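PDB 6G5O: cytochrome P450 from Zobellia galactanivorans, which binds protoporphyrin IX containing iron within the largely helical fold of the cytochrome P450 family. Local coordinates for residues K360-D365 with R371-H376; Y263-T268 with S297-A302; Q131-T136 with T141-S146. All coordinates share one frame; numbering follows the deposited sequence.

Contact 1 (K360-D365 with R371-H376); sequences KENIED and RKVGFH
With CG opposite its own backbone N (chi1 177°), Asn362 extends its amide over one face of the His376 ring, which is swung back beside the backbone N of His376 (chi1 -77°). Asn362 CB stands 3.7 Å from the centroid of the His376 ring, almost on the ring normal, a CH-pi contact. The amide stacks nearly parallel to the imidazole, Asn362 CG lying 3.4 Å from His376 CE1. Val373 runs alongside Asn362, and its CG1 comes within 3.7 Å of Asn362 CG. The extended Lys372 chain crosses Glu361 at about a right angle, and Lys372 NZ forms a salt bridge with Glu361 OE2 at 3.2 Å. As a hydrogen bond this contact is weak; Lys372 NZ is also bonded to the carbonyls of Lys3 and Glu5.

The backbones pair antiparallel. Asn362 N reaches Gly374 O at 3.0 Å in an almost straight bond (171°), and Val373 N returns to Asn362 O at 3.1 Å as the extra residue of a beta bulge: Asn362 pairs with Gly374, but Ile363 with Lys372. Glu364 and Arg371 then exchange both of their backbone bonds.

These strands, 351-366 and 369-384, form a hairpin in a three-stranded sheet whose third strand, 119-121, lies along 369-384. Phe375 packs on Thr230, Asn231 and Ala234 of helix 223-238, while Val373 touches Asn227 of that helix.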
# COMPACT_ATOMS: atom_id res chain seq x y z
N LYS A 360 16.83 -7.96 9.57
CA LYS A 360 17.07 -6.60 9.99
C LYS A 360 15.78 -5.80 9.75
O LYS A 360 15.22 -5.83 8.66
CB LYS A 360 18.23 -6.01 9.20
CG LYS A 360 18.63 -4.58 9.53
CD LYS A 360 20.15 -4.42 9.50
CE LYS A 360 20.83 -4.83 8.17
NZ LYS A 360 20.93 -3.71 7.19
N GLU A 361 15.37 -5.06 10.76
CA GLU A 361 14.13 -4.32 10.75
C GLU A 361 14.22 -3.06 9.93
O GLU A 361 15.25 -2.40 9.90
CB GLU A 361 13.70 -3.96 12.18
CG GLU A 361 13.39 -5.15 13.09
CD GLU A 361 12.97 -4.75 14.51
OE1 GLU A 361 13.29 -3.62 14.95
OE2 GLU A 361 12.26 -5.57 15.18
N ASN A 362 13.12 -2.71 9.27
CA ASN A 362 12.99 -1.43 8.57
C ASN A 362 12.18 -0.56 9.50
O ASN A 362 11.00 -0.83 9.73
CB ASN A 362 12.31 -1.67 7.21
CG ASN A 362 12.04 -0.39 6.41
OD1 ASN A 362 12.24 0.72 6.88
ND2 ASN A 362 11.53 -0.57 5.19
N ILE A 363 12.83 0.46 10.06
CA ILE A 363 12.23 1.38 11.00
C ILE A 363 12.06 2.70 10.31
O ILE A 363 13.02 3.24 9.78
CB ILE A 363 13.10 1.60 12.27
CG1 ILE A 363 12.90 0.46 13.25
CG2 ILE A 363 12.69 2.83 13.05
CD1 ILE A 363 13.45 -0.85 12.77
N GLU A 364 10.85 3.23 10.36
CA GLU A 364 10.55 4.54 9.79
C GLU A 364 10.88 5.59 10.82
O GLU A 364 10.36 5.54 11.94
CB GLU A 364 9.08 4.64 9.33
CG GLU A 364 8.77 3.76 8.11
CD GLU A 364 7.38 3.97 7.47
OE1 GLU A 364 6.46 4.47 8.14
OE2 GLU A 364 7.23 3.64 6.26
N ASP A 365 11.74 6.51 10.43
CA ASP A 365 12.15 7.62 11.28
C ASP A 365 11.09 8.71 11.15
O ASP A 365 11.05 9.41 10.15
CB ASP A 365 13.55 8.13 10.87
CG ASP A 365 14.12 9.19 11.83
OD1 ASP A 365 13.38 10.04 12.38
OD2 ASP A 365 15.36 9.20 12.02
N ARG A 371 8.95 3.73 13.94
CA ARG A 371 7.89 2.77 13.60
C ARG A 371 8.37 1.63 12.76
O ARG A 371 8.74 1.82 11.62
CB ARG A 371 6.75 3.46 12.82
CG ARG A 371 5.50 2.58 12.85
CD ARG A 371 4.66 2.52 11.60
NE ARG A 371 3.64 1.48 11.79
CZ ARG A 371 2.96 0.91 10.81
NH1 ARG A 371 3.14 1.28 9.53
NH2 ARG A 371 2.09 -0.03 11.11
N LYS A 372 8.33 0.43 13.31
CA LYS A 372 8.61 -0.73 12.51
C LYS A 372 7.51 -0.92 11.46
O LYS A 372 6.34 -1.13 11.81
CB LYS A 372 8.69 -1.95 13.38
CG LYS A 372 9.00 -3.23 12.63
CD LYS A 372 9.24 -4.36 13.65
CE LYS A 372 9.44 -5.73 13.02
NZ LYS A 372 9.51 -6.83 14.01
N VAL A 373 7.90 -0.85 10.17
CA VAL A 373 6.98 -1.07 9.05
C VAL A 373 7.17 -2.43 8.43
O VAL A 373 6.30 -2.90 7.71
CB VAL A 373 7.10 0.03 7.95
CG1 VAL A 373 8.40 -0.10 7.16
CG2 VAL A 373 5.88 -0.02 6.99
N GLY A 374 8.28 -3.10 8.76
CA GLY A 374 8.62 -4.39 8.19
C GLY A 374 10.10 -4.72 8.35
O GLY A 374 10.71 -4.41 9.38
N PHE A 375 10.68 -5.32 7.31
CA PHE A 375 12.07 -5.78 7.31
C PHE A 375 12.82 -5.33 6.05
O PHE A 375 12.26 -5.32 4.96
CB PHE A 375 12.09 -7.29 7.33
CG PHE A 375 11.37 -7.87 8.50
CD1 PHE A 375 12.05 -8.11 9.69
CD2 PHE A 375 10.02 -8.15 8.43
CE1 PHE A 375 11.38 -8.65 10.77
CE2 PHE A 375 9.36 -8.72 9.50
CZ PHE A 375 10.03 -8.96 10.68
N HIS A 376 14.10 -4.94 6.22
CA HIS A 376 14.99 -4.69 5.09
C HIS A 376 15.37 -6.04 4.51
O HIS A 376 15.50 -6.20 3.29
CB HIS A 376 16.22 -3.90 5.54
CG HIS A 376 15.95 -2.43 5.73
ND1 HIS A 376 15.37 -1.64 4.77
CD2 HIS A 376 16.22 -1.61 6.78
CE1 HIS A 376 15.27 -0.39 5.21
NE2 HIS A 376 15.77 -0.35 6.43

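Contact 2 (Y263-T268 with S297-A302); sequences YFSPLT and SANRDA. With HEM (protoporphyrin IX containing Fe), chain C.
The end of helix 253-264 meets the loop after helix 295-298 in a buried contact between two sequence landmarks of cytochromes P450: the helix that carries the ExxR arginine, here Arg262, and the Asn-Arg-Asp segment that follows helix 295-298. Two side chains of the loop, Asn299 and Arg300, make the cross-links.

Arg300 lays its guanidinium flat on the Tyr263 ring, the centres 4.1 Å apart and the planes only 10° from parallel, so the geometry is that of a stacked cation-pi pair. The overlap is offset: Arg300 NH2 sits over the ring near its rim, 3.3 Å from Tyr263 CE1. A bend at chi2 (-62°) turns the arginine chain back toward the helix end, where NH2 also donates to Tyr263 O at 3.1 Å. This oxygen lies close to the guanidinium plane, so one nitrogen serves both the stack and an edgewise bond, which together restrict rotation of the group. Leu6 continues the link: its carbonyl accepts from Arg300 NH2, and its N is bonded to Tyr263 OH.

Asn299 ND2 donates to Ser265 OG at 2.8 Å, nearly straight (173°) and in the amide plane. Ser265 OG is also bonded to Arg262 O, while Asn299 O accepts a hydrogen bond from Arg262 NH1.

Just beyond Ser265 the chain reaches the haem. Leu267 CD2 approaches the porphyrin atom C3A at 3.6 Å, and Pro266 CD lies 3.8 Å from the methyl CMB. The iron carries a water at 2.2 Å.

The ExxR helix thus has its C-terminal end tied to the Asn-Arg-Asp loop and the residues after it packed on the porphyrin, consistent with the conserved core of the P450 fold.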
# COMPACT_ATOMS: atom_id res chain seq x y z
N TYR A 263 -3.41 -4.30 11.06
CA TYR A 263 -2.35 -4.44 11.99
C TYR A 263 -1.05 -3.99 11.38
O TYR A 263 -0.33 -3.22 12.00
CB TYR A 263 -2.22 -5.88 12.48
CG TYR A 263 -1.09 -6.06 13.47
CD1 TYR A 263 -1.26 -5.73 14.80
CD2 TYR A 263 0.12 -6.62 13.08
CE1 TYR A 263 -0.22 -5.92 15.72
CE2 TYR A 263 1.16 -6.83 13.98
CZ TYR A 263 0.98 -6.46 15.30
OH TYR A 263 2.01 -6.64 16.19
N PHE A 264 -0.72 -4.46 10.17
CA PHE A 264 0.53 -4.01 9.52
C PHE A 264 0.52 -2.58 8.98
O PHE A 264 1.54 -1.93 8.97
CB PHE A 264 0.93 -4.94 8.43
CG PHE A 264 1.18 -6.34 8.91
CD1 PHE A 264 1.97 -6.58 10.01
CD2 PHE A 264 0.69 -7.41 8.21
CE1 PHE A 264 2.23 -7.87 10.44
CE2 PHE A 264 0.96 -8.69 8.65
CZ PHE A 264 1.69 -8.92 9.77
N SER A 265 -0.65 -2.10 8.57
CA SER A 265 -0.81 -0.73 8.03
C SER A 265 0.38 -0.27 7.21
O SER A 265 1.02 0.72 7.52
CB SER A 265 -1.16 0.26 9.15
OG SER A 265 -2.51 0.08 9.63
N PRO A 266 0.66 -0.98 6.11
CA PRO A 266 1.88 -0.79 5.33
C PRO A 266 2.07 0.61 4.77
O PRO A 266 3.22 1.01 4.56
CB PRO A 266 1.75 -1.82 4.22
CG PRO A 266 0.71 -2.77 4.69
CD PRO A 266 -0.24 -1.95 5.46
N LEU A 267 1.00 1.37 4.57
CA LEU A 267 1.16 2.82 4.37
C LEU A 267 0.84 3.53 5.68
O LEU A 267 -0.32 3.67 6.09
CB LEU A 267 0.28 3.36 3.24
CG LEU A 267 0.49 4.84 2.84
CD1 LEU A 267 1.93 5.13 2.48
CD2 LEU A 267 -0.35 5.20 1.63
N THR A 268 1.89 4.01 6.32
CA THR A 268 1.81 4.53 7.68
C THR A 268 0.95 5.75 7.78
O THR A 268 0.09 5.85 8.67
CB THR A 268 3.23 4.82 8.23
OG1 THR A 268 3.95 3.59 8.33
CG2 THR A 268 3.17 5.43 9.60
N SER A 297 -1.68 4.55 13.37
CA SER A 297 -2.21 4.86 14.70
C SER A 297 -3.73 4.68 14.81
O SER A 297 -4.21 4.11 15.79
CB SER A 297 -1.86 6.31 15.06
OG SER A 297 -2.42 6.70 16.29
N ALA A 298 -4.48 5.12 13.80
CA ALA A 298 -5.92 4.99 13.82
C ALA A 298 -6.31 3.51 13.92
O ALA A 298 -7.28 3.19 14.56
CB ALA A 298 -6.54 5.64 12.60
N ASN A 299 -5.51 2.63 13.33
CA ASN A 299 -5.82 1.23 13.25
C ASN A 299 -5.44 0.46 14.52
O ASN A 299 -5.65 -0.76 14.59
CB ASN A 299 -5.13 0.62 12.02
CG ASN A 299 -5.89 0.86 10.71
OD1 ASN A 299 -7.08 1.21 10.71
ND2 ASN A 299 -5.22 0.65 9.59
N ARG A 300 -4.84 1.17 15.50
CA ARG A 300 -4.61 0.62 16.84
C ARG A 300 -5.48 1.30 17.94
O ARG A 300 -5.34 0.98 19.10
CB ARG A 300 -3.13 0.75 17.24
CG ARG A 300 -2.13 0.14 16.28
CD ARG A 300 -2.32 -1.35 16.15
NE ARG A 300 -1.28 -1.92 15.31
CZ ARG A 300 -0.13 -2.43 15.74
NH1 ARG A 300 0.14 -2.50 17.02
NH2 ARG A 300 0.75 -2.90 14.89
N ASP A 301 -6.33 2.26 17.57
CA ASP A 301 -7.18 2.97 18.51
C ASP A 301 -8.02 2.01 19.40
O ASP A 301 -8.84 1.23 18.89
CB ASP A 301 -8.10 3.91 17.75
CG ASP A 301 -8.68 5.00 18.63
OD1 ASP A 301 -8.90 4.76 19.82
OD2 ASP A 301 -8.96 6.12 18.13
N ALA A 302 -7.85 2.09 20.72
CA ALA A 302 -8.47 1.13 21.62
C ALA A 302 -9.93 1.46 21.93
O ALA A 302 -10.61 0.64 22.52
CB ALA A 302 -7.68 0.98 22.89
CHA HEM C . -4.43 5.24 -2.24
CHB HEM C . -2.76 2.04 0.97
CHC HEM C . -1.64 -1.00 -2.59
CHD HEM C . -2.72 2.40 -5.78
C1A HEM C . -4.09 4.62 -1.06
C2A HEM C . -4.30 5.16 0.24
C3A HEM C . -3.84 4.27 1.11
C4A HEM C . -3.33 3.16 0.40
CMA HEM C . -3.89 4.44 2.59
CAA HEM C . -4.96 6.48 0.64
CBA HEM C . -4.01 7.64 0.37
CGA HEM C . -4.67 8.97 0.66
O1A HEM C . -4.22 9.98 0.12
O2A HEM C . -5.66 9.09 1.40
C1B HEM C . -2.31 0.94 0.28
C2B HEM C . -1.92 -0.25 0.93
C3B HEM C . -1.57 -1.13 -0.06
C4B HEM C . -1.81 -0.40 -1.35
CMB HEM C . -1.84 -0.46 2.41
CAB HEM C . -1.13 -2.52 -0.06
CBB HEM C . -1.14 -3.32 0.99
C1C HEM C . -1.84 -0.36 -3.78
C2C HEM C . -1.49 -0.86 -5.04
C3C HEM C . -1.74 0.13 -5.95
C4C HEM C . -2.27 1.23 -5.22
CMC HEM C . -0.95 -2.22 -5.34
CAC HEM C . -1.57 0.08 -7.41
CBC HEM C . -1.11 -0.92 -8.15
C1D HEM C . -3.33 3.43 -5.04
C2D HEM C . -3.91 4.62 -5.70
C3D HEM C . -4.41 5.41 -4.73
C4D HEM C . -4.08 4.72 -3.48
CMD HEM C . -3.96 4.83 -7.17
CAD HEM C . -5.10 6.74 -4.92
CBD HEM C . -6.64 6.69 -4.89
CGD HEM C . -7.23 8.09 -5.17
O1D HEM C . -6.50 9.14 -5.10
O2D HEM C . -8.47 8.26 -5.47
NA HEM C . -3.45 3.40 -0.95
NB HEM C . -2.23 0.81 -1.05
NC HEM C . -2.29 0.91 -3.89
ND HEM C . -3.47 3.55 -3.73
FE HEM C . -2.90 2.26 -2.44
O HOH W 1 -0.84 3.12 -2.12

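Contact 3 (Q131-T136 with T141-S146); sequences QSRALT and TPFSES
Arg133 passes obliquely across the CE2-CZ side of the Phe143 ring with one aliphatic atom after another. Its CB is 4.1 Å from Phe143 CE2, its CG 3.8 Å from the same CE2, and its CD 3.7 Å from Phe143 CZ. The chain is extended from CG to NE (chi2 173°), which carries NE, still beside CZ, to a water 2.8 Å away, in the guanidinium plane. That water donates to Ser146 OG, also at 2.8 Å, bridging the two segments. The guanidinium itself is inclined to the ring by 38° and does not stack on it.

The setting is the connection between two successive helices: helix 122-139 ends, the chain turns through a type I turn from Pro142 to Glu145, and helix 145-152 sets off. Phe143 O accepts from both Ser146 N and Ser146 OG, tying the serine to the turn. Ser146 CB, meanwhile, packs 3.6 Å from Ser132 O. At the other end of the connection Thr141 N donates to Thr136 O at 3.1 Å, and Thr136 CG2 is directed into the turn, 3.7 Å from Phe143 O. Gln106 of helix 97-117 touches both Thr136 and Phe143, and Trp149 of helix 145-152 packs on Thr136 and Thr141.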
# COMPACT_ATOMS: atom_id res chain seq x y z
N GLN A 131 5.43 -9.47 -6.28
CA GLN A 131 4.85 -8.14 -6.54
C GLN A 131 5.00 -7.70 -8.00
O GLN A 131 4.01 -7.33 -8.65
CB GLN A 131 5.45 -7.09 -5.58
CG GLN A 131 4.93 -5.65 -5.75
CD GLN A 131 5.76 -4.81 -6.73
OE1 GLN A 131 6.95 -4.98 -6.80
NE2 GLN A 131 5.12 -3.89 -7.47
N SER A 132 6.23 -7.82 -8.52
CA SER A 132 6.55 -7.50 -9.92
C SER A 132 5.80 -8.38 -10.91
O SER A 132 5.32 -7.91 -11.98
CB SER A 132 8.05 -7.68 -10.14
OG SER A 132 8.78 -6.75 -9.38
N ARG A 133 5.73 -9.68 -10.62
CA ARG A 133 5.00 -10.54 -11.52
C ARG A 133 3.49 -10.22 -11.48
O ARG A 133 2.82 -10.17 -12.52
CB ARG A 133 5.28 -12.01 -11.23
CG ARG A 133 6.70 -12.38 -11.60
CD ARG A 133 7.05 -13.79 -11.16
NE ARG A 133 8.50 -13.98 -11.28
CZ ARG A 133 9.18 -15.00 -10.76
NH1 ARG A 133 8.55 -15.99 -10.07
NH2 ARG A 133 10.50 -15.04 -10.91
N ALA A 134 2.94 -10.04 -10.29
CA ALA A 134 1.51 -9.75 -10.19
C ALA A 134 1.17 -8.43 -10.90
O ALA A 134 0.09 -8.28 -11.41
CB ALA A 134 1.10 -9.69 -8.75
N LEU A 135 2.12 -7.52 -10.98
CA LEU A 135 1.86 -6.20 -11.59
C LEU A 135 1.71 -6.28 -13.12
O LEU A 135 1.03 -5.43 -13.71
CB LEU A 135 2.94 -5.21 -11.20
CG LEU A 135 2.75 -3.73 -11.64
CD1 LEU A 135 1.46 -3.17 -11.07
CD2 LEU A 135 3.93 -2.85 -11.27
N THR A 136 2.28 -7.33 -13.75
CA THR A 136 2.12 -7.55 -15.19
C THR A 136 0.66 -7.85 -15.56
O THR A 136 0.18 -7.46 -16.68
CB THR A 136 3.00 -8.70 -15.71
OG1 THR A 136 2.65 -9.91 -15.03
CG2 THR A 136 4.49 -8.38 -15.46
N THR A 141 0.72 -6.14 -19.39
CA THR A 141 1.95 -6.16 -20.14
C THR A 141 2.46 -7.62 -20.26
O THR A 141 2.05 -8.52 -19.51
CB THR A 141 3.09 -5.37 -19.45
OG1 THR A 141 3.41 -5.96 -18.19
CG2 THR A 141 2.73 -3.95 -19.22
N PRO A 142 3.39 -7.84 -21.18
CA PRO A 142 4.03 -9.16 -21.20
C PRO A 142 4.70 -9.53 -19.84
O PRO A 142 5.29 -8.68 -19.16
CB PRO A 142 5.09 -9.04 -22.31
CG PRO A 142 4.61 -7.90 -23.19
CD PRO A 142 3.84 -6.96 -22.29
N PHE A 143 4.60 -10.79 -19.46
CA PHE A 143 5.23 -11.26 -18.23
C PHE A 143 6.69 -10.83 -18.05
O PHE A 143 7.12 -10.49 -16.94
CB PHE A 143 5.10 -12.76 -18.20
CG PHE A 143 5.71 -13.40 -16.98
CD1 PHE A 143 7.05 -13.78 -17.00
CD2 PHE A 143 4.95 -13.62 -15.81
CE1 PHE A 143 7.62 -14.38 -15.89
CE2 PHE A 143 5.53 -14.22 -14.71
CZ PHE A 143 6.85 -14.61 -14.75
N SER A 144 7.45 -10.82 -19.13
CA SER A 144 8.90 -10.54 -19.06
C SER A 144 9.24 -9.13 -18.58
O SER A 144 10.36 -8.85 -18.17
CB SER A 144 9.52 -10.75 -20.43
OG SER A 144 9.13 -9.68 -21.29
N GLU A 145 8.27 -8.21 -18.63
CA GLU A 145 8.51 -6.84 -18.14
C GLU A 145 8.83 -6.83 -16.63
O GLU A 145 9.45 -5.91 -16.13
CB GLU A 145 7.31 -5.95 -18.47
CG GLU A 145 7.60 -4.46 -18.49
CD GLU A 145 8.62 -4.02 -19.53
OE1 GLU A 145 9.22 -2.95 -19.32
OE2 GLU A 145 8.81 -4.72 -20.56
N SER A 146 8.38 -7.87 -15.91
CA SER A 146 8.68 -8.02 -14.48
C SER A 146 10.17 -8.05 -14.15
O SER A 146 10.57 -7.62 -13.04
CB SER A 146 8.04 -9.30 -13.94
OG SER A 146 8.61 -10.45 -14.52
O HOH W 2 9.91 -12.51 -13.17

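Overall arrangement
Along the chain the order is contact 3, contact 2, contact 1, each closing before the next opens. Contacts 1 and 2 have centres 15 Å apart and touch: Thr268 OG1 lies 2.7 Å from both Glu364 OE1 and Arg371 NH1, probable hydrogen bonds that join the hairpin of strands 351-366 and 369-384 to the segment leading past the haem. They form one connected region there. Contact 3 lies across the chain's centre from contact 2, its nearest atoms about 11 Å from contact 2 and 13 Å from contact 1. Helix 223-238 relates it to them, bordering all three by packing on Phe375, Phe264 and Gln131.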